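PDB 3OT5: UDP-N-acetylglucosamine 2-epimerase from Listeria monocytogenes, which probably interconverts UDP-N-acetylglucosamine and UDP-N-acetylmannosamine by inverting the configuration at C2 of the sugar. Local coordinates for residues P317-D328 and T340-L351. Residues are numbered along the deposited sequence; the frame is centred on the assembly and turned at random.
Sequences PGMGVPVLVLRD and TLKLIGTNKENL
V323-V325 and L341-L343 pair as the two parallel strands of a beta-alpha-beta unit, joined through helix 333-338, at one border of the six-stranded Rossmann-like sheet in the second half of the chain; strand 302-307 flanks 323-325 on its other side. K342 is gripped at both its N and its O: its N donates to V323 O (2.9 Å), nearly in line with the carbonyl, and its O receives V325 N at 2.7 Å, with an N-H...O angle of 168°. V325 O then takes I344 N (3.1 Å) in the plane of its carbonyl and, weakly, G345 N, just before the chain leaves the strand through an inverse gamma turn centred on L326. On the face bearing V323, V325, L341 and L343, L341 lies alongside V323 and presses CD2 onto its CB at 3.4 Å, tighter than usual, while the side chain of L343 meets that of V325 at a slant. L324 and K342 run side by side on the other face, CD2 of L324 against CB of K342; beyond that point the extended lysine leaves for weak, long ion pairs with E354 and D357. With CG1 of I344 set between backbone N and carbonyl carbon (chi1 69°), the side chain is carried back to place CD1 against L324 CB (3.7 Å). At the start of helix 348-360, L351 meets L326 CD2 through CG and CD1, nearly at right angles, and N350 ND2 donates to I344 O at 2.6 Å, with that oxygen in its amide plane. A water bonded to D328 OD2 and T346 N bridges the loops after the strands. Backbone bonds thus set the parallel register, apolar contacts are made on both faces, and a water and the amide of N350 add polar links beyond the C-terminal ends of the strands.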
loop_
_atom_site.group_PDB
_atom_site.type_symbol
_atom_site.label_atom_id
_atom_site.label_comp_id
_atom_site.label_asym_id
_atom_site.label_seq_id
_atom_site.Cartn_x
_atom_site.Cartn_y
_atom_site.Cartn_z
ATOM N N PRO A 317 -2.513 9.495 5.158
ATOM C CA PRO A 317 -1.942 10.180 6.307
ATOM C C PRO A 317 -0.467 10.508 6.077
ATOM O O PRO A 317 0.089 11.368 6.762
ATOM C CB PRO A 317 -2.136 9.178 7.436
ATOM C CG PRO A 317 -3.288 8.377 7.009
ATOM C CD PRO A 317 -3.113 8.211 5.550
ATOM N N GLY A 318 0.161 9.810 5.132
ATOM C CA GLY A 318 1.549 10.079 4.755
ATOM C C GLY A 318 1.601 11.454 4.092
ATOM O O GLY A 318 2.636 12.113 4.092
ATOM N N MET A 319 0.473 11.869 3.510
ATOM C CA MET A 319 0.336 13.182 2.869
ATOM C C MET A 319 -0.274 14.162 3.869
ATOM O O MET A 319 -0.396 15.344 3.589
ATOM C CB MET A 319 -0.621 13.096 1.683
ATOM C CG MET A 319 -0.285 12.039 0.600
ATOM S SD MET A 319 1.043 12.523 -0.496
ATOM C CE MET A 319 2.369 12.756 0.665
ATOM N N GLY A 320 -0.674 13.650 5.029
ATOM C CA GLY A 320 -1.326 14.456 6.051
ATOM C C GLY A 320 -2.786 14.694 5.684
ATOM O O GLY A 320 -3.375 15.689 6.101
ATOM N N VAL A 321 -3.376 13.780 4.908
ATOM C CA VAL A 321 -4.777 13.909 4.498
ATOM C C VAL A 321 -5.688 13.098 5.411
ATOM O O VAL A 321 -5.543 11.894 5.511
ATOM C CB VAL A 321 -4.997 13.443 3.030
ATOM C CG1 VAL A 321 -6.462 13.608 2.616
ATOM C CG2 VAL A 321 -4.082 14.227 2.079
ATOM N N PRO A 322 -6.616 13.770 6.118
ATOM C CA PRO A 322 -7.546 13.054 6.973
ATOM C C PRO A 322 -8.340 12.046 6.156
ATOM O O PRO A 322 -8.777 12.367 5.039
ATOM C CB PRO A 322 -8.482 14.164 7.470
ATOM C CG PRO A 322 -7.659 15.369 7.470
ATOM C CD PRO A 322 -6.769 15.228 6.256
ATOM N N VAL A 323 -8.532 10.849 6.708
ATOM C CA VAL A 323 -9.273 9.804 6.021
ATOM C C VAL A 323 -10.547 9.369 6.761
ATOM O O VAL A 323 -10.508 9.052 7.945
ATOM C CB VAL A 323 -8.379 8.548 5.815
ATOM C CG1 VAL A 323 -9.149 7.451 5.133
ATOM C CG2 VAL A 323 -7.122 8.894 5.025
ATOM N N LEU A 324 -11.678 9.379 6.057
ATOM C CA LEU A 324 -12.952 8.903 6.612
ATOM C C LEU A 324 -13.157 7.541 5.953
ATOM O O LEU A 324 -13.312 7.444 4.732
ATOM C CB LEU A 324 -14.106 9.863 6.326
ATOM C CG LEU A 324 -13.997 11.263 6.961
ATOM C CD1 LEU A 324 -15.236 12.099 6.654
ATOM C CD2 LEU A 324 -13.797 11.164 8.463
ATOM N N VAL A 325 -13.122 6.486 6.763
ATOM C CA VAL A 325 -13.214 5.117 6.249
ATOM C C VAL A 325 -14.644 4.606 6.130
ATOM O O VAL A 325 -15.363 4.517 7.111
ATOM C CB VAL A 325 -12.351 4.173 7.092
ATOM C CG1 VAL A 325 -12.405 2.735 6.543
ATOM C CG2 VAL A 325 -10.905 4.690 7.106
ATOM N N LEU A 326 -15.026 4.267 4.900
ATOM C CA LEU A 326 -16.375 3.795 4.582
ATOM C C LEU A 326 -16.508 2.306 4.856
ATOM O O LEU A 326 -16.719 1.511 3.934
ATOM C CB LEU A 326 -16.688 4.091 3.116
ATOM C CG LEU A 326 -16.498 5.553 2.704
ATOM C CD1 LEU A 326 -16.833 5.765 1.225
ATOM C CD2 LEU A 326 -17.285 6.485 3.595
ATOM N N ARG A 327 -16.368 1.932 6.126
ATOM C CA ARG A 327 -16.446 0.531 6.532
ATOM C C ARG A 327 -16.997 0.365 7.935
ATOM O O ARG A 327 -16.885 1.257 8.773
ATOM C CB ARG A 327 -15.061 -0.132 6.519
ATOM C CG ARG A 327 -14.315 -0.079 5.211
ATOM C CD ARG A 327 -13.140 -1.013 5.249
ATOM N NE ARG A 327 -13.604 -2.382 5.430
ATOM C CZ ARG A 327 -12.808 -3.432 5.603
ATOM N NH1 ARG A 327 -11.486 -3.284 5.622
ATOM N NH2 ARG A 327 -13.339 -4.636 5.760
ATOM N N ASP A 328 -17.568 -0.806 8.181
ATOM C CA ASP A 328 -18.125 -1.153 9.486
ATOM C C ASP A 328 -17.057 -1.793 10.358
ATOM O O ASP A 328 -17.138 -1.770 11.584
ATOM C CB ASP A 328 -19.287 -2.126 9.318
ATOM C CG ASP A 328 -20.483 -1.499 8.642
ATOM O OD1 ASP A 328 -21.222 -2.235 7.950
ATOM O OD2 ASP A 328 -20.685 -0.274 8.797
ATOM N N THR A 340 -5.352 9.365 12.623
ATOM C CA THR A 340 -5.149 9.691 11.218
ATOM C C THR A 340 -6.343 9.242 10.380
ATOM O O THR A 340 -6.535 9.724 9.259
ATOM C CB THR A 340 -3.917 8.970 10.651
ATOM O OG1 THR A 340 -4.105 7.556 10.768
ATOM C CG2 THR A 340 -2.655 9.387 11.394
ATOM N N LEU A 341 -7.118 8.309 10.935
ATOM C CA LEU A 341 -8.283 7.709 10.286
ATOM C C LEU A 341 -9.527 7.722 11.161
ATOM O O LEU A 341 -9.432 7.646 12.383
ATOM C CB LEU A 341 -8.016 6.220 10.044
ATOM C CG LEU A 341 -6.826 5.707 9.233
ATOM C CD1 LEU A 341 -6.894 4.214 9.208
ATOM C CD2 LEU A 341 -6.827 6.244 7.826
ATOM N N LYS A 342 -10.693 7.764 10.529
ATOM C CA LYS A 342 -11.957 7.680 11.253
ATOM C C LYS A 342 -12.855 6.634 10.608
ATOM O O LYS A 342 -13.176 6.726 9.425
ATOM C CB LYS A 342 -12.670 9.024 11.361
ATOM C CG LYS A 342 -11.993 9.982 12.339
ATOM C CD LYS A 342 -12.903 11.161 12.725
ATOM C CE LYS A 342 -12.218 12.052 13.761
ATOM N NZ LYS A 342 -13.102 13.134 14.304
ATOM N N LEU A 343 -13.205 5.605 11.377
ATOM C CA LEU A 343 -14.090 4.566 10.885
ATOM C C LEU A 343 -15.495 5.123 11.051
ATOM O O LEU A 343 -15.970 5.303 12.175
ATOM C CB LEU A 343 -13.919 3.276 11.679
ATOM C CG LEU A 343 -14.696 2.066 11.163
ATOM C CD1 LEU A 343 -14.211 1.695 9.772
ATOM C CD2 LEU A 343 -14.530 0.896 12.093
ATOM N N ILE A 344 -16.163 5.407 9.937
ATOM C CA ILE A 344 -17.501 5.992 9.999
ATOM C C ILE A 344 -18.596 5.163 9.342
ATOM O O ILE A 344 -19.748 5.575 9.317
ATOM C CB ILE A 344 -17.511 7.384 9.364
ATOM C CG1 ILE A 344 -17.302 7.294 7.852
ATOM C CG2 ILE A 344 -16.445 8.250 10.007
ATOM C CD1 ILE A 344 -17.466 8.615 7.163
ATOM N N GLY A 345 -18.263 4.001 8.801
ATOM C CA GLY A 345 -19.300 3.184 8.183
ATOM C C GLY A 345 -19.793 3.739 6.866
ATOM O O GLY A 345 -19.075 4.469 6.178
ATOM N N THR A 346 -21.023 3.400 6.514
ATOM C CA THR A 346 -21.578 3.815 5.237
ATOM C C THR A 346 -22.936 4.527 5.341
ATOM O O THR A 346 -23.574 4.798 4.326
ATOM C CB THR A 346 -21.725 2.585 4.324
ATOM O OG1 THR A 346 -22.674 1.675 4.896
ATOM C CG2 THR A 346 -20.370 1.872 4.165
ATOM N N ASN A 347 -23.374 4.827 6.558
ATOM C CA ASN A 347 -24.642 5.516 6.745
ATOM C C ASN A 347 -24.523 6.978 6.271
ATOM O O ASN A 347 -23.663 7.730 6.737
ATOM C CB ASN A 347 -25.072 5.451 8.212
ATOM C CG ASN A 347 -26.497 5.923 8.431
ATOM O OD1 ASN A 347 -26.940 6.081 9.568
ATOM N ND2 ASN A 347 -27.231 6.136 7.341
ATOM N N LYS A 348 -25.380 7.351 5.328
ATOM C CA LYS A 348 -25.426 8.706 4.749
ATOM C C LYS A 348 -25.326 9.845 5.784
ATOM O O LYS A 348 -24.588 10.810 5.598
ATOM C CB LYS A 348 -26.730 8.848 3.959
ATOM C CG LYS A 348 -26.941 10.169 3.250
ATOM C CD LYS A 348 -28.313 10.172 2.572
ATOM C CE LYS A 348 -28.592 11.469 1.836
ATOM N NZ LYS A 348 -29.907 11.424 1.115
ATOM N N GLU A 349 -26.070 9.733 6.872
ATOM C CA GLU A 349 -26.047 10.775 7.894
ATOM C C GLU A 349 -24.682 10.875 8.566
ATOM O O GLU A 349 -24.235 11.964 8.923
ATOM C CB GLU A 349 -27.143 10.554 8.948
ATOM C CG GLU A 349 -28.577 10.735 8.428
ATOM C CD GLU A 349 -28.987 9.714 7.376
ATOM O OE1 GLU A 349 -28.439 8.584 7.391
ATOM O OE2 GLU A 349 -29.875 10.034 6.550
ATOM N N ASN A 350 -24.002 9.742 8.704
ATOM C CA ASN A 350 -22.706 9.726 9.354
ATOM C C ASN A 350 -21.634 10.286 8.392
ATOM O O ASN A 350 -20.682 10.935 8.824
ATOM C CB ASN A 350 -22.376 8.304 9.835
ATOM C CG ASN A 350 -21.436 8.290 11.026
ATOM O OD1 ASN A 350 -21.589 9.085 11.961
ATOM N ND2 ASN A 350 -20.510 7.345 11.039
ATOM N N LEU A 351 -21.778 10.026 7.092
ATOM C CA LEU A 351 -20.838 10.579 6.102
ATOM C C LEU A 351 -20.867 12.112 6.165
ATOM O O LEU A 351 -19.819 12.763 6.295
ATOM C CB LEU A 351 -21.170 10.119 4.677
ATOM C CG LEU A 351 -20.520 8.869 4.040
ATOM C CD1 LEU A 351 -20.916 7.631 4.787
ATOM C CD2 LEU A 351 -20.820 8.725 2.553
HETATM O O HOH W 1 -22.377 1.337 7.848
#